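Local coordinates for protein methylocystis parvus OBBP MbnE (Methylocystis parvus OBBP, PDB 5ICQ) that probably binds the copper-chelating peptide methanobactin in the periplasm, as a solute-binding protein of family 5, and serves its transport, at residues A[44-47]-A[48-52]; A[231-234]-A[235-238]; A[249-252]-A[253-256]; A[482-485]-A[486-490]. One frame throughout, in Å; residues are numbered along the deposited sequence.

Interaction 1. Residues A[44-47]-A[48-52]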
# COMPACT_ATOMS: atom_id res chain seq x y z
N PRO A 44 -20.80 3.79 7.39
CA PRO A 44 -20.47 2.37 7.17
C PRO A 44 -21.53 1.74 6.29
O PRO A 44 -22.72 2.04 6.42
CB PRO A 44 -20.49 1.77 8.59
CG PRO A 44 -20.42 2.95 9.52
CD PRO A 44 -21.10 4.08 8.81
N GLN A 45 -21.10 0.88 5.37
CA GLN A 45 -22.07 0.33 4.42
C GLN A 45 -22.83 -0.87 4.97
O GLN A 45 -23.92 -1.17 4.47
CB GLN A 45 -21.37 -0.02 3.11
CG GLN A 45 -20.81 1.21 2.37
CD GLN A 45 -21.83 2.35 2.16
OE1 GLN A 45 -22.04 3.18 3.05
NE2 GLN A 45 -22.45 2.38 0.99
N LEU A 46 -22.30 -1.56 6.03
CA LEU A 46 -23.06 -2.68 6.59
C LEU A 46 -24.04 -2.19 7.66
O LEU A 46 -23.69 -1.32 8.47
CB LEU A 46 -22.13 -3.72 7.21
CG LEU A 46 -21.04 -4.31 6.31
CD1 LEU A 46 -20.14 -5.29 7.07
CD2 LEU A 46 -21.66 -4.96 5.08
N PRO A 47 -25.25 -2.76 7.69
CA PRO A 47 -26.19 -2.42 8.76
C PRO A 47 -25.68 -2.86 10.12
O PRO A 47 -24.83 -3.76 10.24
CB PRO A 47 -27.46 -3.18 8.37
CG PRO A 47 -26.99 -4.29 7.50
CD PRO A 47 -25.78 -3.77 6.77
N LYS A 48 -26.22 -2.23 11.17
CA LYS A 48 -25.77 -2.52 12.53
C LYS A 48 -25.84 -4.01 12.85
O LYS A 48 -24.98 -4.53 13.57
CB LYS A 48 -26.62 -1.72 13.53
CG LYS A 48 -26.17 -1.89 14.98
CD LYS A 48 -27.02 -1.06 15.94
CE LYS A 48 -28.46 -1.52 15.96
NZ LYS A 48 -29.22 -0.96 17.12
N ASP A 49 -26.82 -4.71 12.29
CA ASP A 49 -27.06 -6.11 12.61
C ASP A 49 -26.55 -7.07 11.53
O ASP A 49 -27.07 -8.18 11.41
CB ASP A 49 -28.56 -6.33 12.84
CG ASP A 49 -29.38 -6.12 11.58
OD1 ASP A 49 -28.90 -5.43 10.65
OD2 ASP A 49 -30.51 -6.64 11.51
N PHE A 50 -25.55 -6.65 10.75
CA PHE A 50 -25.02 -7.55 9.72
C PHE A 50 -24.54 -8.85 10.36
O PHE A 50 -24.07 -8.88 11.50
CB PHE A 50 -23.87 -6.87 8.95
CG PHE A 50 -22.57 -6.80 9.71
CD1 PHE A 50 -22.30 -5.73 10.55
CD2 PHE A 50 -21.61 -7.81 9.58
CE1 PHE A 50 -21.10 -5.66 11.26
CE2 PHE A 50 -20.41 -7.74 10.28
CZ PHE A 50 -20.16 -6.67 11.12
N ASP A 51 -24.67 -9.94 9.61
CA ASP A 51 -24.32 -11.26 10.11
C ASP A 51 -22.86 -11.61 9.90
O ASP A 51 -22.26 -12.28 10.74
CB ASP A 51 -25.18 -12.33 9.43
CG ASP A 51 -24.86 -13.73 9.92
OD1 ASP A 51 -25.28 -14.07 11.04
OD2 ASP A 51 -24.17 -14.47 9.19
N HIS A 52 -22.28 -11.19 8.78
CA HIS A 52 -20.88 -11.48 8.47
C HIS A 52 -20.43 -10.51 7.40
O HIS A 52 -21.25 -9.87 6.73
CB HIS A 52 -20.70 -12.93 8.00
CG HIS A 52 -21.55 -13.29 6.82
ND1 HIS A 52 -22.87 -13.67 6.94
CD2 HIS A 52 -21.27 -13.31 5.49
CE1 HIS A 52 -23.37 -13.90 5.74
NE2 HIS A 52 -22.42 -13.70 4.84

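Interaction 2. Residues A[231-234]-A[235-238]. With SO4 (sulfate ion), chain B.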
# COMPACT_ATOMS: atom_id res chain seq x y z
N ASP A 231 4.60 -23.49 17.19
CA ASP A 231 5.99 -23.89 17.00
C ASP A 231 6.68 -22.81 16.18
O ASP A 231 6.06 -22.19 15.31
CB ASP A 231 6.10 -25.24 16.30
CG ASP A 231 7.53 -25.76 16.25
OD1 ASP A 231 8.17 -25.84 17.33
OD2 ASP A 231 8.03 -26.05 15.15
N VAL A 232 7.95 -22.59 16.46
CA VAL A 232 8.73 -21.63 15.68
C VAL A 232 10.14 -22.17 15.51
O VAL A 232 10.77 -22.63 16.47
CB VAL A 232 8.76 -20.23 16.33
CG1 VAL A 232 9.20 -20.31 17.76
CG2 VAL A 232 9.68 -19.29 15.53
N GLN A 233 10.63 -22.13 14.27
CA GLN A 233 12.01 -22.45 13.95
C GLN A 233 12.55 -21.26 13.17
O GLN A 233 12.15 -21.05 12.02
CB GLN A 233 12.10 -23.74 13.15
CG GLN A 233 11.55 -24.93 13.90
CD GLN A 233 11.06 -26.03 12.98
OE1 GLN A 233 11.52 -26.16 11.84
NE2 GLN A 233 10.11 -26.82 13.47
N ALA A 234 13.39 -20.44 13.82
CA ALA A 234 13.82 -19.16 13.26
C ALA A 234 14.28 -19.31 11.81
O ALA A 234 15.04 -20.22 11.48
CB ALA A 234 14.94 -18.57 14.10
N GLY A 235 13.80 -18.41 10.96
CA GLY A 235 14.15 -18.41 9.55
C GLY A 235 13.63 -19.57 8.75
O GLY A 235 13.96 -19.68 7.56
N ALA A 236 12.84 -20.46 9.35
CA ALA A 236 12.40 -21.68 8.68
C ALA A 236 10.89 -21.79 8.66
O ALA A 236 10.30 -21.88 7.57
CB ALA A 236 13.03 -22.91 9.35
N ARG A 237 10.23 -21.79 9.82
CA ARG A 237 8.79 -21.99 9.82
C ARG A 237 8.17 -21.37 11.06
O ARG A 237 8.81 -21.27 12.11
CB ARG A 237 8.42 -23.48 9.72
CG ARG A 237 8.78 -24.33 10.92
CD ARG A 237 7.57 -24.56 11.83
NE ARG A 237 6.59 -25.45 11.22
CZ ARG A 237 6.23 -26.64 11.71
NH1 ARG A 237 6.77 -27.10 12.83
NH2 ARG A 237 5.32 -27.35 11.07
N LEU A 238 6.92 -20.95 10.91
CA LEU A 238 6.06 -20.53 12.01
C LEU A 238 4.78 -21.34 11.90
O LEU A 238 4.14 -21.34 10.84
CB LEU A 238 5.77 -19.03 11.92
CG LEU A 238 4.72 -18.48 12.89
CD1 LEU A 238 5.20 -18.68 14.31
CD2 LEU A 238 4.43 -17.00 12.60
S SO4 B . 4.79 -30.65 12.58
O1 SO4 B . 4.89 -30.34 14.00
O2 SO4 B . 6.05 -30.38 11.90
O3 SO4 B . 4.45 -32.06 12.40
O4 SO4 B . 3.74 -29.82 12.01

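Interaction 3. Residues A[249-252]-A[253-256]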
# COMPACT_ATOMS: atom_id res chain seq x y z
N ALA A 249 -14.99 -16.05 18.20
CA ALA A 249 -15.26 -16.92 17.07
C ALA A 249 -16.63 -16.64 16.44
O ALA A 249 -16.81 -16.87 15.24
CB ALA A 249 -15.18 -18.39 17.51
N ASP A 250 -17.59 -16.12 17.22
CA ASP A 250 -18.93 -15.85 16.71
C ASP A 250 -19.25 -14.36 16.67
O ASP A 250 -20.43 -13.97 16.57
CB ASP A 250 -19.97 -16.63 17.52
CG ASP A 250 -21.35 -16.62 16.87
OD1 ASP A 250 -21.45 -16.93 15.66
OD2 ASP A 250 -22.33 -16.28 17.56
N ILE A 251 -18.24 -13.51 16.75
CA ILE A 251 -18.44 -12.07 16.51
C ILE A 251 -18.73 -11.87 15.03
O ILE A 251 -18.12 -12.55 14.19
CB ILE A 251 -17.18 -11.30 16.94
CG1 ILE A 251 -16.95 -11.45 18.46
CG2 ILE A 251 -17.24 -9.83 16.55
CD1 ILE A 251 -18.01 -10.79 19.32
N PRO A 252 -19.66 -10.98 14.65
CA PRO A 252 -20.02 -10.85 13.23
C PRO A 252 -18.83 -10.61 12.30
O PRO A 252 -18.75 -11.25 11.24
CB PRO A 252 -20.98 -9.65 13.23
CG PRO A 252 -21.70 -9.79 14.57
CD PRO A 252 -20.57 -10.20 15.52
N SER A 253 -17.90 -9.73 12.68
CA SER A 253 -16.74 -9.44 11.84
C SER A 253 -15.78 -10.61 11.72
O SER A 253 -14.81 -10.52 10.94
CB SER A 253 -15.99 -8.23 12.40
OG SER A 253 -15.40 -8.53 13.66
N GLN A 254 -16.00 -11.69 12.46
CA GLN A 254 -15.12 -12.85 12.46
C GLN A 254 -15.76 -14.10 11.85
O GLN A 254 -15.05 -15.09 11.62
CB GLN A 254 -14.69 -13.17 13.90
CG GLN A 254 -14.08 -12.00 14.65
CD GLN A 254 -12.70 -11.70 14.13
OE1 GLN A 254 -11.73 -12.33 14.54
NE2 GLN A 254 -12.61 -10.77 13.19
N ARG A 255 -17.07 -14.09 11.62
CA ARG A 255 -17.76 -15.29 11.14
C ARG A 255 -17.36 -15.60 9.72
O ARG A 255 -17.35 -14.71 8.86
CB ARG A 255 -19.28 -15.10 11.20
CG ARG A 255 -19.84 -15.06 12.61
CD ARG A 255 -21.31 -14.68 12.60
NE ARG A 255 -21.82 -14.48 13.95
CZ ARG A 255 -22.81 -13.64 14.27
NH1 ARG A 255 -23.40 -12.91 13.33
NH2 ARG A 255 -23.21 -13.54 15.53
N GLY A 256 -17.02 -16.86 9.46
CA GLY A 256 -16.57 -17.28 8.16
C GLY A 256 -15.07 -17.19 7.96
O GLY A 256 -14.57 -17.68 6.94
O HOH W 1 -14.19 -16.97 13.49
O HOH W 2 -17.43 -11.98 8.91

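Interaction 4. Residues A[482-485]-A[486-490]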
# COMPACT_ATOMS: atom_id res chain seq x y z
N GLN A 482 25.28 2.61 -1.12
CA GLN A 482 25.35 3.90 -1.80
C GLN A 482 23.98 4.34 -2.31
O GLN A 482 23.65 5.54 -2.26
CB GLN A 482 26.35 3.82 -2.97
CG GLN A 482 27.80 3.98 -2.57
CD GLN A 482 28.11 5.38 -2.07
OE1 GLN A 482 28.78 5.56 -1.04
NE2 GLN A 482 27.62 6.39 -2.78
N TYR A 483 23.20 3.40 -2.84
CA TYR A 483 21.86 3.73 -3.34
C TYR A 483 20.98 4.28 -2.22
O TYR A 483 20.30 5.30 -2.40
CB TYR A 483 21.22 2.48 -3.94
CG TYR A 483 19.89 2.72 -4.62
CD1 TYR A 483 19.83 3.19 -5.93
CD2 TYR A 483 18.69 2.47 -3.97
CE1 TYR A 483 18.61 3.41 -6.56
CE2 TYR A 483 17.47 2.69 -4.59
CZ TYR A 483 17.44 3.17 -5.89
OH TYR A 483 16.23 3.39 -6.53
N GLN A 484 20.97 3.60 -1.08
CA GLN A 484 20.15 4.06 0.04
C GLN A 484 20.63 5.42 0.54
O GLN A 484 19.82 6.31 0.82
CB GLN A 484 20.16 3.03 1.16
CG GLN A 484 19.62 3.55 2.49
CD GLN A 484 19.83 2.60 3.65
OE1 GLN A 484 18.88 2.03 4.18
NE2 GLN A 484 21.08 2.43 4.06
N ARG A 485 21.95 5.60 0.69
CA ARG A 485 22.45 6.88 1.15
C ARG A 485 22.14 8.00 0.16
O ARG A 485 21.77 9.12 0.56
CB ARG A 485 23.96 6.81 1.40
CG ARG A 485 24.59 8.14 1.71
CD ARG A 485 25.47 8.07 2.95
NE ARG A 485 26.45 6.99 2.86
CZ ARG A 485 26.54 5.99 3.72
NH1 ARG A 485 25.72 5.93 4.76
NH2 ARG A 485 27.47 5.05 3.56
N ARG A 486 22.31 7.74 -1.13
CA ARG A 486 22.06 8.78 -2.11
C ARG A 486 20.57 9.08 -2.24
O ARG A 486 20.19 10.24 -2.47
CB ARG A 486 22.66 8.39 -3.46
CG ARG A 486 24.20 8.49 -3.43
CD ARG A 486 24.81 8.06 -4.76
NE ARG A 486 24.29 8.89 -5.86
CZ ARG A 486 24.63 8.74 -7.13
NH1 ARG A 486 25.50 7.80 -7.48
NH2 ARG A 486 24.10 9.54 -8.06
N ARG A 487 19.71 8.08 -2.07
CA ARG A 487 18.28 8.35 -2.08
C ARG A 487 17.90 9.23 -0.90
O ARG A 487 17.10 10.17 -1.04
CB ARG A 487 17.49 7.05 -2.08
CG ARG A 487 15.99 7.24 -2.12
CD ARG A 487 15.25 5.94 -1.85
NE ARG A 487 15.34 5.59 -0.44
CZ ARG A 487 15.70 4.40 0.03
NH1 ARG A 487 15.99 3.42 -0.80
NH2 ARG A 487 15.75 4.20 1.34
N GLN A 488 18.48 8.95 0.28
CA GLN A 488 18.16 9.70 1.49
C GLN A 488 18.59 11.16 1.39
O GLN A 488 17.92 12.05 1.92
CB GLN A 488 18.82 9.04 2.70
CG GLN A 488 18.10 7.77 3.14
CD GLN A 488 18.88 6.98 4.18
OE1 GLN A 488 20.05 7.24 4.43
NE2 GLN A 488 18.22 5.99 4.78
N LYS A 489 19.73 11.41 0.74
CA LYS A 489 20.26 12.75 0.59
C LYS A 489 19.79 13.44 -0.69
O LYS A 489 20.17 14.59 -0.93
CB LYS A 489 21.79 12.71 0.62
CG LYS A 489 22.34 12.15 1.93
CD LYS A 489 23.86 12.17 1.97
CE LYS A 489 24.38 11.88 3.39
NZ LYS A 489 25.87 11.86 3.47
N PHE A 490 18.97 12.76 -1.50
CA PHE A 490 18.51 13.27 -2.80
C PHE A 490 19.69 13.57 -3.73
O PHE A 490 19.68 14.55 -4.49
CB PHE A 490 17.61 14.50 -2.62
CG PHE A 490 16.48 14.28 -1.63
CD1 PHE A 490 15.57 13.25 -1.81
CD2 PHE A 490 16.34 15.11 -0.52
CE1 PHE A 490 14.51 13.04 -0.89
CE2 PHE A 490 15.29 14.92 0.40
CZ PHE A 490 14.39 13.87 0.22

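Interaction 1. Residues A[44-47]-A[48-52]
Lys48 follows Pro47 directly and begins to reverse the chain, its side chain running away from 44-47. Asp49 bends the other way: its OD1 comes to 3.5 Å from Pro47 CB, a contact across the flank of the pyrrolidine ring in which no hydrogen bond is involved. Phe50 closes the reversal. Its N donates to Pro47 O over 3.0 Å with an N-H...O angle of 153°, closing a turn from Pro47 to Phe50 that is type I by the backbone angles of Lys48 and Asp49; the donor stands well above the carbonyl plane. With CG set between its own backbone N and carbonyl carbon (chi1 75°), the phenyl ring is carried back over Leu46. There Leu46 CD1 sits over the ring centre, 3.9 Å from the centroid and 11° off the normal, a CH-pi contact, while Pro47 O lies at the ring edge, 3.2 Å from Phe50 CD1. Tyr111 of strand 109-120 meets the same ring edge-to-face and binds Leu46 N through its hydroxyl. Beyond the turn, Asp51 OD2 accepts from His52 ND1 through its anti lone pair at 2.7 Å, close to the imidazole plane.

Interaction 2. Residues A[231-234]-A[235-238]
Asp231 and Arg237 are joined by a salt bridge across a beta hairpin of strands 227-233 and 237-242, with a classic beta bulge beside its turn, Ala236 and Arg237 both facing Gln233. In the bulge Gln233 O accepts twice: from Ala236 N at 2.8 Å and from Arg237 N at 3.0 Å, the latter in the carbonyl plane. The hydrogen-bonded pair is completed by Gln233 N, which gives a nearly straight bond (177°) to Arg237 O. Val232 and Leu238 form the adjoining non-hydrogen-bonded pair, with side chains on the other face of the sheet from Gln233 and Arg237.

Asp231 OD2 is likewise doubly satisfied. Arg237 NH1 reaches it at 2.8 Å on the anti side, the carboxylate and guanidinium planes standing 83° apart, and Gln233 NE2 donates to it nearly along the C-O axis. With Arg237 CG between the backbone N and the carbonyl carbon (chi1 68°), that atom lies 3.4 Å from Gln233 OE1; bends at chi2 and chi3 then turn the guanidinium toward Asp231. Its remaining nitrogens also have partners: NE pairs with Asp264, and NH2 serves a sulfate, probably from the crystallisation liquor, that Arg65 also binds. Replacing Arg237 with a leucine would probably leave Asp231 and Asp264 without their cationic mate and the sulfate with a weaker hold. On that anion, Arg237 NH2 bonds both O4, at 3.1 Å, and O2, at 3.2 Å.

Interaction 3. Residues A[249-252]-A[253-256]
The guanidinium of Arg255 carries the Pro252 ring on one face: Pro252 CG stands 3.6 Å above the plane, offset toward the rim, and the two side chains run alongside each other in the same direction. The carboxylate of Asp250 is turned 42° to the guanidinium, and its OD1 accepts from NE from above the carboxylate plane, 65° out of it, in a salt bridge of 3.0 Å between Arg255 NE and Asp250 OD1. Asp250 O adds weak bonds from both NE and NH2, and NH1 forms a second salt bridge, to Asp51 OD1. Extension from CG to NE lets the arginine span back to Asp250, five positions earlier. An alanine in place of Arg255 would be likely to leave Asp250 and Asp51 without their countercharge and Pro252 CG without the guanidinium face beside it.

In the backbone, Gln254 N donates to Ile251 O at 2.9 Å with the donor above the carbonyl plane. Arg255 N gives a weaker bond to Pro252 O, and one water donates to both Pro252 O and Arg255 O. Gln254 CG packs on Ile251 CB at 3.9 Å, while its OE1 is bound by Tyr246. The segment lies in the loop joining strands 237-242 and 262-268, with Ser253 and Gln254 against Leu113 of strand 109-120 and Ser253 OG bonded to Pro112 O.

Interaction 4. Residues A[482-485]-A[486-490]
Successive i to i+4 backbone bonds run from Gln482 O to Arg486 N (2.8 Å) through to Arg485 O and Lys489 N (3.1 Å), the donors each somewhat tilted from the carbonyl planes, as in a regular alpha helix; Phe490, at positive phi, is the residue where the chain leaves helical angles, in a Schellman motif.

The side chains pair along this last part of helix 480-489. Gln484 and Gln488 lie alongside each other, pointing the same way with their amide planes only 14° apart, yet the approach is made by Gln488 NE2 to the aliphatic Gln484 CG at 3.6 Å rather than by an amide-to-amide bond. Arg485 and Lys489 are also side by side, Lys489 NZ lying 3.8 Å from Arg485 CD. Bends at chi2 and chi3 turn the arginine's charged end aside, so that Arg485 NE stays 4.9 Å from Lys489 NZ.

On another side of the helix, Arg486 CD passes Gln482 NE2 at 3.8 Å, the amide and guanidinium planes being 55° apart, before its end leads away to Glu447 and the backbone of Asp491. On the buried side, Tyr483 CE2 lies near the edge of the Arg487 guanidinium, 4.1 Å from NH1, with the two planes 75° apart, while Gln484 CA is over one guanidinium face. Tyr483 and Arg487 both pack on Met495 of strand 494-498, and Tyr483 also on Met449 of strand 442-450.

No side-chain hydrogen bond or salt bridge links the two segments: the backbone bonds hold these turns, the side chains meet mainly through methylenes, and the like charges of Arg485 and Lys489 would probably repel one another mildly.

In the fold
Interactions 1 and 3 belong together: their centres lie 12 Å apart, and the loops meet through a salt bridge from Asp51 OD1 to Arg255 NH1 (3.2 Å) and packing of Phe50 CE2 on Pro252 CB (3.6 Å). Interaction 3 is the partly buried one; the other three are surface contacts. Interactions 2 and 3 involve strand 237-242 and the loop that follows it, yet their nearest atoms are about 17 Å apart. Interaction 4 stands on the other side of the chain's centre from 1 and 3. Chemistry follows place: a CH-pi contact in a loop turn, ion pairs at a hairpin and in a loop, and aliphatic contacts along a helix.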